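Glutathione synthetase-like effector 30 (Gpa-GSS30-apo) (Globodera pallida, PDB 5OET) is an effector of a plant-parasitic nematode, apparently derived from a housekeeping glutathione synthetase, the ATP-dependent ligase that joins glycine to gamma-glutamylcysteine. Local coordinates at residues L114-S119 / A161-R166; Q353-T356 / M360-K363. One frame throughout, in Å; residues are numbered along the deposited sequence.

Interaction 1: L114-S119 / A161-R166; sequences LYFRAS and AMFCQR
The ring of Phe163 reaches up from its strand to the backbone of the helix, its far end lying beneath the start of the Tyr115 and Phe116 side chains. CZ of Phe163 is 3.8 Å from CB of Tyr115, and the neighbouring CE2 of Phe163 is 4.0 Å from CB of Phe116. CB of Phe163 points toward the helix, and with CG anti to the backbone nitrogen (chi1 169°) the ring carries on to it. Two residues on, extended Gln165 rises from the same face of the strand and brings NE2 to 3.2 Å from CD2 of Tyr115, with amide and ring planes 85° apart. That amide nitrogen is also hydrogen-bonded to His347, whose ring meets the Tyr115 ring, so the buried NE2 of Gln165 has a polar partner. This is helix-on-sheet packing: the end of helix 98-119 crosses strand 160-173 of the large mixed sheet at 136°, their local axes 10.3 Å apart. Cys164, between the two inward residues, faces the other side of the sheet, where its SG forms the disulfide with Cys480 of the adjacent strand 469-484. From that same strand, Leu481 packs against both Phe116 and Phe163. On the helix, Tyr115 O accepts both Ser119 N and Ser119 OG, which approach from opposite faces of the carbonyl plane, OG at 2.6 Å from that oxygen.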
ATOM      1  N   LEU A 114       7.115  34.880   4.088  1.00 45.39           N
ATOM      2  CA  LEU A 114       7.918  35.482   5.173  1.00 45.42           C
ATOM      3  C   LEU A 114       9.265  34.774   5.382  1.00 44.10           C
ATOM      4  O   LEU A 114      10.284  35.416   5.507  1.00 44.33           O
ATOM      5  CB  LEU A 114       7.129  35.471   6.477  1.00 46.22           C
ATOM      6  CG  LEU A 114       7.882  35.803   7.759  1.00 48.24           C
ATOM      7  CD1 LEU A 114       8.453  37.204   7.689  1.00 50.46           C
ATOM      8  CD2 LEU A 114       6.981  35.669   8.969  1.00 49.17           C
ATOM      9  N   TYR A 115       9.257  33.450   5.462  1.00 43.09           N
ATOM     10  CA  TYR A 115      10.479  32.699   5.691  1.00 42.80           C
ATOM     11  C   TYR A 115      11.371  32.667   4.450  1.00 43.25           C
ATOM     12  O   TYR A 115      12.595  32.639   4.573  1.00 44.49           O
ATOM     13  CB  TYR A 115      10.158  31.279   6.170  1.00 42.31           C
ATOM     14  CG  TYR A 115       9.738  31.254   7.604  1.00 42.33           C
ATOM     15  CD1 TYR A 115      10.674  31.246   8.614  1.00 42.39           C
ATOM     16  CD2 TYR A 115       8.400  31.268   7.949  1.00 42.85           C
ATOM     17  CE1 TYR A 115      10.288  31.245   9.940  1.00 43.11           C
ATOM     18  CE2 TYR A 115       7.993  31.270   9.271  1.00 43.49           C
ATOM     19  CZ  TYR A 115       8.938  31.256  10.261  1.00 43.26           C
ATOM     20  OH  TYR A 115       8.506  31.256  11.557  1.00 43.65           O
ATOM     21  N   PHE A 116      10.771  32.685   3.261  1.00 43.17           N
ATOM     22  CA  PHE A 116      11.538  32.784   2.029  1.00 43.18           C
ATOM     23  C   PHE A 116      12.328  34.081   1.967  1.00 43.82           C
ATOM     24  O   PHE A 116      13.505  34.061   1.700  1.00 44.45           O
ATOM     25  CB  PHE A 116      10.626  32.665   0.807  1.00 43.50           C
ATOM     26  CG  PHE A 116      11.345  32.850  -0.494  1.00 43.95           C
ATOM     27  CD1 PHE A 116      12.388  32.010  -0.826  1.00 43.82           C
ATOM     28  CD2 PHE A 116      11.006  33.877  -1.367  1.00 44.79           C
ATOM     29  CE1 PHE A 116      13.085  32.183  -2.011  1.00 44.23           C
ATOM     30  CE2 PHE A 116      11.676  34.042  -2.560  1.00 45.44           C
ATOM     31  CZ  PHE A 116      12.724  33.197  -2.881  1.00 44.87           C
ATOM     32  N   ARG A 117      11.665  35.195   2.234  1.00 46.05           N
ATOM     33  CA  ARG A 117      12.270  36.535   2.186  1.00 47.85           C
ATOM     34  C   ARG A 117      13.275  36.794   3.299  1.00 47.83           C
ATOM     35  O   ARG A 117      14.284  37.458   3.085  1.00 48.85           O
ATOM     36  CB  ARG A 117      11.181  37.594   2.219  1.00 49.04           C
ATOM     37  CG  ARG A 117      10.356  37.619   0.950  1.00 50.36           C
ATOM     38  CD  ARG A 117       9.152  38.552   1.059  1.00 52.48           C
ATOM     39  NE  ARG A 117       8.230  38.367  -0.057  1.00 53.99           N
ATOM     40  CZ  ARG A 117       7.102  39.055  -0.254  1.00 56.54           C
ATOM     41  NH1 ARG A 117       6.717  40.007   0.595  1.00 57.68           N
ATOM     42  NH2 ARG A 117       6.342  38.785  -1.319  1.00 57.32           N
ATOM     43  N   ALA A 118      12.998  36.275   4.484  1.00 48.23           N
ATOM     44  CA  ALA A 118      13.992  36.249   5.558  1.00 49.96           C
ATOM     45  C   ALA A 118      15.232  35.436   5.187  1.00 50.36           C
ATOM     46  O   ALA A 118      16.334  35.794   5.563  1.00 51.97           O
ATOM     47  CB  ALA A 118      13.382  35.684   6.816  1.00 50.00           C
ATOM     48  N   SER A 119      15.033  34.339   4.464  1.00 51.22           N
ATOM     49  CA  SER A 119      16.130  33.490   3.981  1.00 51.96           C
ATOM     50  C   SER A 119      16.976  34.115   2.870  1.00 53.58           C
ATOM     51  O   SER A 119      18.143  33.766   2.716  1.00 55.42           O
ATOM     52  CB  SER A 119      15.583  32.134   3.535  1.00 50.47           C
ATOM     53  OG  SER A 119      14.933  31.499   4.623  1.00 49.19           O
ATOM     54  N   ALA A 161      15.858  28.180  -5.515  1.00 50.85           N
ATOM     55  CA  ALA A 161      15.628  27.288  -4.390  1.00 50.27           C
ATOM     56  C   ALA A 161      14.227  26.747  -4.501  1.00 48.69           C
ATOM     57  O   ALA A 161      13.335  27.420  -4.992  1.00 48.85           O
ATOM     58  CB  ALA A 161      15.800  28.041  -3.069  1.00 50.17           C
ATOM     59  N   MET A 162      14.069  25.516  -4.050  1.00 49.66           N
ATOM     60  CA  MET A 162      12.774  24.872  -3.853  1.00 49.40           C
ATOM     61  C   MET A 162      12.554  24.859  -2.361  1.00 49.15           C
ATOM     62  O   MET A 162      13.426  24.444  -1.620  1.00 48.97           O
ATOM     63  CB  MET A 162      12.813  23.451  -4.370  1.00 49.13           C
ATOM     64  CG  MET A 162      11.601  22.625  -4.016  1.00 49.16           C
ATOM     65  SD  MET A 162      11.660  21.107  -4.962  1.00 48.51           S
ATOM     66  CE  MET A 162      10.547  20.114  -3.973  1.00 49.09           C
ATOM     67  N   PHE A 163      11.390  25.311  -1.917  1.00 49.94           N
ATOM     68  CA  PHE A 163      11.180  25.577  -0.504  1.00 49.80           C
ATOM     69  C   PHE A 163       9.821  25.040  -0.093  1.00 50.22           C
ATOM     70  O   PHE A 163       8.800  25.586  -0.496  1.00 51.50           O
ATOM     71  CB  PHE A 163      11.328  27.078  -0.276  1.00 49.95           C
ATOM     72  CG  PHE A 163      10.878  27.542   1.067  1.00 49.45           C
ATOM     73  CD1 PHE A 163      11.197  26.829   2.221  1.00 49.30           C
ATOM     74  CD2 PHE A 163      10.142  28.721   1.184  1.00 49.90           C
ATOM     75  CE1 PHE A 163      10.769  27.272   3.464  1.00 49.89           C
ATOM     76  CE2 PHE A 163       9.714  29.175   2.417  1.00 49.73           C
ATOM     77  CZ  PHE A 163      10.023  28.455   3.559  1.00 50.59           C
ATOM     78  N   CYS A 164       9.832  23.940   0.659  1.00 50.23           N
ATOM     79  CA  CYS A 164       8.621  23.274   1.135  1.00 51.47           C
ATOM     80  C   CYS A 164       8.595  23.410   2.660  1.00 49.29           C
ATOM     81  O   CYS A 164       9.615  23.228   3.328  1.00 47.15           O
ATOM     82  CB  CYS A 164       8.584  21.784   0.723  1.00 54.44           C
ATOM     83  SG  CYS A 164       8.200  21.388  -1.030  1.00 60.37           S
ATOM     84  N   GLN A 165       7.414  23.733   3.193  1.00 47.66           N
ATOM     85  CA  GLN A 165       7.235  24.018   4.611  1.00 45.16           C
ATOM     86  C   GLN A 165       6.048  23.251   5.139  1.00 43.11           C
ATOM     87  O   GLN A 165       5.106  23.005   4.405  1.00 41.51           O
ATOM     88  CB  GLN A 165       7.010  25.510   4.801  1.00 46.25           C
ATOM     89  CG  GLN A 165       7.382  26.096   6.157  1.00 46.49           C
ATOM     90  CD  GLN A 165       7.029  27.572   6.244  1.00 47.27           C
ATOM     91  OE1 GLN A 165       5.868  27.939   6.121  1.00 47.89           O
ATOM     92  NE2 GLN A 165       8.030  28.428   6.439  1.00 49.25           N
ATOM     93  N   ARG A 166       6.138  22.837   6.404  1.00 43.33           N
ATOM     94  CA  ARG A 166       4.987  22.373   7.176  1.00 43.63           C
ATOM     95  C   ARG A 166       4.888  23.256   8.408  1.00 42.94           C
ATOM     96  O   ARG A 166       5.787  23.253   9.229  1.00 43.68           O
ATOM     97  CB  ARG A 166       5.120  20.891   7.566  1.00 43.89           C
ATOM     98  CG  ARG A 166       3.758  20.207   7.798  1.00 44.95           C
ATOM     99  CD  ARG A 166       3.872  18.787   8.340  1.00 44.84           C
ATOM    100  NE  ARG A 166       4.467  18.772   9.682  1.00 45.90           N
ATOM    101  CZ  ARG A 166       5.450  17.974  10.120  1.00 45.89           C
ATOM    102  NH1 ARG A 166       6.010  17.033   9.342  1.00 46.94           N
ATOM    103  NH2 ARG A 166       5.884  18.127  11.365  1.00 45.37           N
TER

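Interaction 2: Q353-T356 / M360-K363; sequences QVFT and MVEK
Helix 349-354 gives way to a loop around Phe355, with Thr356 N bonded to Gln353 O, and after three intervening residues the chain comes back alongside itself, with CA of Phe355 5.3 Å from CA of Met360. The return continues into a 3-10 segment starting at Glu362. It is a short helix-to-loop reversal within the ATP-binding region of the eukaryotic glutathione synthase family, held across the two segments by packing rather than by hydrogen bonds. Met360 contributes most from the returning segment. Its first torsion (chi1 -65°) sets CG beside the backbone nitrogen and 3.5 Å from Val354 O, and the bend at chi2 (-76°) then directs SD to 4.2 Å from CG1 of Val354. Beyond this contact Met360 also touches Phe124 of helix 122-127. The ring of Phe355 turns an edge to the backbone of Met360: Met360 O lies near the ring plane, 3.8 Å from CD1 of Phe355. Next to Met360 on the returning segment, Val361 has its CG2 set beside its own backbone nitrogen and brought to 3.4 Å from Phe355 O. That oxygen has a polar partner as well, the side-chain NE2 of Gln381, which itself packs on Val361. Further along, Glu362 forms a salt bridge with Arg378 of helix 373-380, tying the returning chain to the next helix. Within 353-356, Gln353 O is gripped twice, by Thr356 N and by Thr356 OG1, the hydroxyl lying 2.6 Å from Gln353 O in the carbonyl plane, on a lone pair (C=O...OG1 angle 143°).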
ATOM      1  N   GLN A 353      10.685  32.847  17.422  1.00 51.62           N
ATOM      2  CA  GLN A 353      10.490  33.728  18.566  1.00 53.63           C
ATOM      3  C   GLN A 353      10.807  35.175  18.203  1.00 53.33           C
ATOM      4  O   GLN A 353      10.097  36.077  18.633  1.00 53.02           O
ATOM      5  CB  GLN A 353      11.332  33.247  19.759  1.00 55.72           C
ATOM      6  CG  GLN A 353      11.206  34.068  21.037  1.00 58.35           C
ATOM      7  CD  GLN A 353      12.406  34.954  21.307  1.00 60.27           C
ATOM      8  OE1 GLN A 353      13.549  34.513  21.213  1.00 62.36           O
ATOM      9  NE2 GLN A 353      12.153  36.211  21.648  1.00 62.95           N
ATOM     10  N   VAL A 354      11.852  35.399  17.408  1.00 52.56           N
ATOM     11  CA  VAL A 354      12.178  36.755  16.928  1.00 53.05           C
ATOM     12  C   VAL A 354      11.063  37.351  16.061  1.00 52.34           C
ATOM     13  O   VAL A 354      10.831  38.539  16.130  1.00 53.50           O
ATOM     14  CB  VAL A 354      13.561  36.822  16.219  1.00 52.62           C
ATOM     15  CG1 VAL A 354      13.776  38.163  15.505  1.00 53.70           C
ATOM     16  CG2 VAL A 354      14.694  36.596  17.220  1.00 53.17           C
ATOM     17  N   PHE A 355      10.353  36.541  15.283  1.00 51.22           N
ATOM     18  CA  PHE A 355       9.234  37.058  14.470  1.00 52.08           C
ATOM     19  C   PHE A 355       8.017  37.531  15.276  1.00 53.33           C
ATOM     20  O   PHE A 355       7.163  38.206  14.725  1.00 52.65           O
ATOM     21  CB  PHE A 355       8.778  36.031  13.413  1.00 50.88           C
ATOM     22  CG  PHE A 355       9.693  35.944  12.216  1.00 50.10           C
ATOM     23  CD1 PHE A 355      10.064  37.079  11.522  1.00 50.47           C
ATOM     24  CD2 PHE A 355      10.174  34.732  11.784  1.00 49.05           C
ATOM     25  CE1 PHE A 355      10.895  36.996  10.432  1.00 50.52           C
ATOM     26  CE2 PHE A 355      11.008  34.646  10.681  1.00 48.58           C
ATOM     27  CZ  PHE A 355      11.370  35.775  10.006  1.00 48.85           C
ATOM     28  N   THR A 356       7.936  37.161  16.558  1.00 54.14           N
ATOM     29  CA  THR A 356       6.862  37.616  17.451  1.00 55.85           C
ATOM     30  C   THR A 356       7.080  39.000  18.046  1.00 58.92           C
ATOM     31  O   THR A 356       6.163  39.558  18.622  1.00 60.07           O
ATOM     32  CB  THR A 356       6.596  36.610  18.600  1.00 54.78           C
ATOM     33  OG1 THR A 356       7.685  36.600  19.542  1.00 53.35           O
ATOM     34  CG2 THR A 356       6.351  35.214  18.036  1.00 52.62           C
ATOM     35  N   MET A 360       8.929  42.935  13.143  1.00 68.79           N
ATOM     36  CA  MET A 360       9.785  41.942  12.500  1.00 66.50           C
ATOM     37  C   MET A 360       9.118  41.186  11.352  1.00 63.59           C
ATOM     38  O   MET A 360       9.805  40.761  10.430  1.00 64.08           O
ATOM     39  CB  MET A 360      10.335  40.968  13.532  1.00 67.42           C
ATOM     40  CG  MET A 360      11.274  41.615  14.542  1.00 70.34           C
ATOM     41  SD  MET A 360      12.911  41.973  13.885  1.00 74.15           S
ATOM     42  CE  MET A 360      13.535  43.010  15.217  1.00 75.75           C
ATOM     43  N   VAL A 361       7.805  41.011  11.404  1.00 62.95           N
ATOM     44  CA  VAL A 361       7.035  40.455  10.272  1.00 61.69           C
ATOM     45  C   VAL A 361       6.783  41.543   9.234  1.00 62.09           C
ATOM     46  O   VAL A 361       6.998  41.336   8.046  1.00 60.31           O
ATOM     47  CB  VAL A 361       5.675  39.858  10.715  1.00 61.29           C
ATOM     48  CG1 VAL A 361       4.838  39.440   9.517  1.00 60.47           C
ATOM     49  CG2 VAL A 361       5.871  38.669  11.640  1.00 60.30           C
ATOM     50  N   GLU A 362       6.347  42.710   9.706  1.00 64.79           N
ATOM     51  CA  GLU A 362       5.959  43.837   8.839  1.00 65.74           C
ATOM     52  C   GLU A 362       7.072  44.202   7.846  1.00 64.42           C
ATOM     53  O   GLU A 362       6.794  44.594   6.717  1.00 65.06           O
ATOM     54  CB  GLU A 362       5.560  45.056   9.695  1.00 68.67           C
ATOM     55  CG  GLU A 362       4.167  44.975  10.337  1.00 70.63           C
ATOM     56  CD  GLU A 362       4.050  44.028  11.537  1.00 70.34           C
ATOM     57  OE1 GLU A 362       2.907  43.794  12.020  1.00 70.86           O
ATOM     58  OE2 GLU A 362       5.093  43.507  12.006  1.00 69.40           O
ATOM     59  N   LYS A 363       8.319  44.027   8.287  1.00 63.35           N
ATOM     60  CA  LYS A 363       9.539  44.278   7.511  1.00 62.84           C
ATOM     61  C   LYS A 363       9.560  43.598   6.132  1.00 61.69           C
ATOM     62  O   LYS A 363      10.100  44.154   5.192  1.00 63.52           O
ATOM     63  CB  LYS A 363      10.751  43.817   8.347  1.00 62.38           C
ATOM     64  CG  LYS A 363      12.134  44.065   7.761  1.00 63.11           C
ATOM     65  CD  LYS A 363      13.193  43.282   8.530  1.00 63.06           C
ATOM     66  CE  LYS A 363      14.619  43.763   8.276  1.00 63.87           C
ATOM     67  NZ  LYS A 363      15.113  43.405   6.917  1.00 63.54           N
TER

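Overall arrangement
Interaction 1 closes along the chain before interaction 2 opens, yet their centres are only about 15 Å apart, on the same side of the chain's centre. They illustrate how one helix can serve two layers: helix 98-119 rests on strand 160-173 in interaction 1 and meets the 353-363 reversal through Leu114, Ala118 and the ring of Tyr115, which takes part in both. Tyr115 and Phe355 are the junction, their rings edge-to-face with CE1 of Tyr115 3.6 Å from CE2 of Phe355. Leu114 and Ala118 extend that junction, with CB of Ala118 3.8 Å from CZ of Phe355. The mixed sheet holding strands 160-173 and 469-484, the helix and the reversal thus form successive layers joined by side-chain packing within the synthase-family fold.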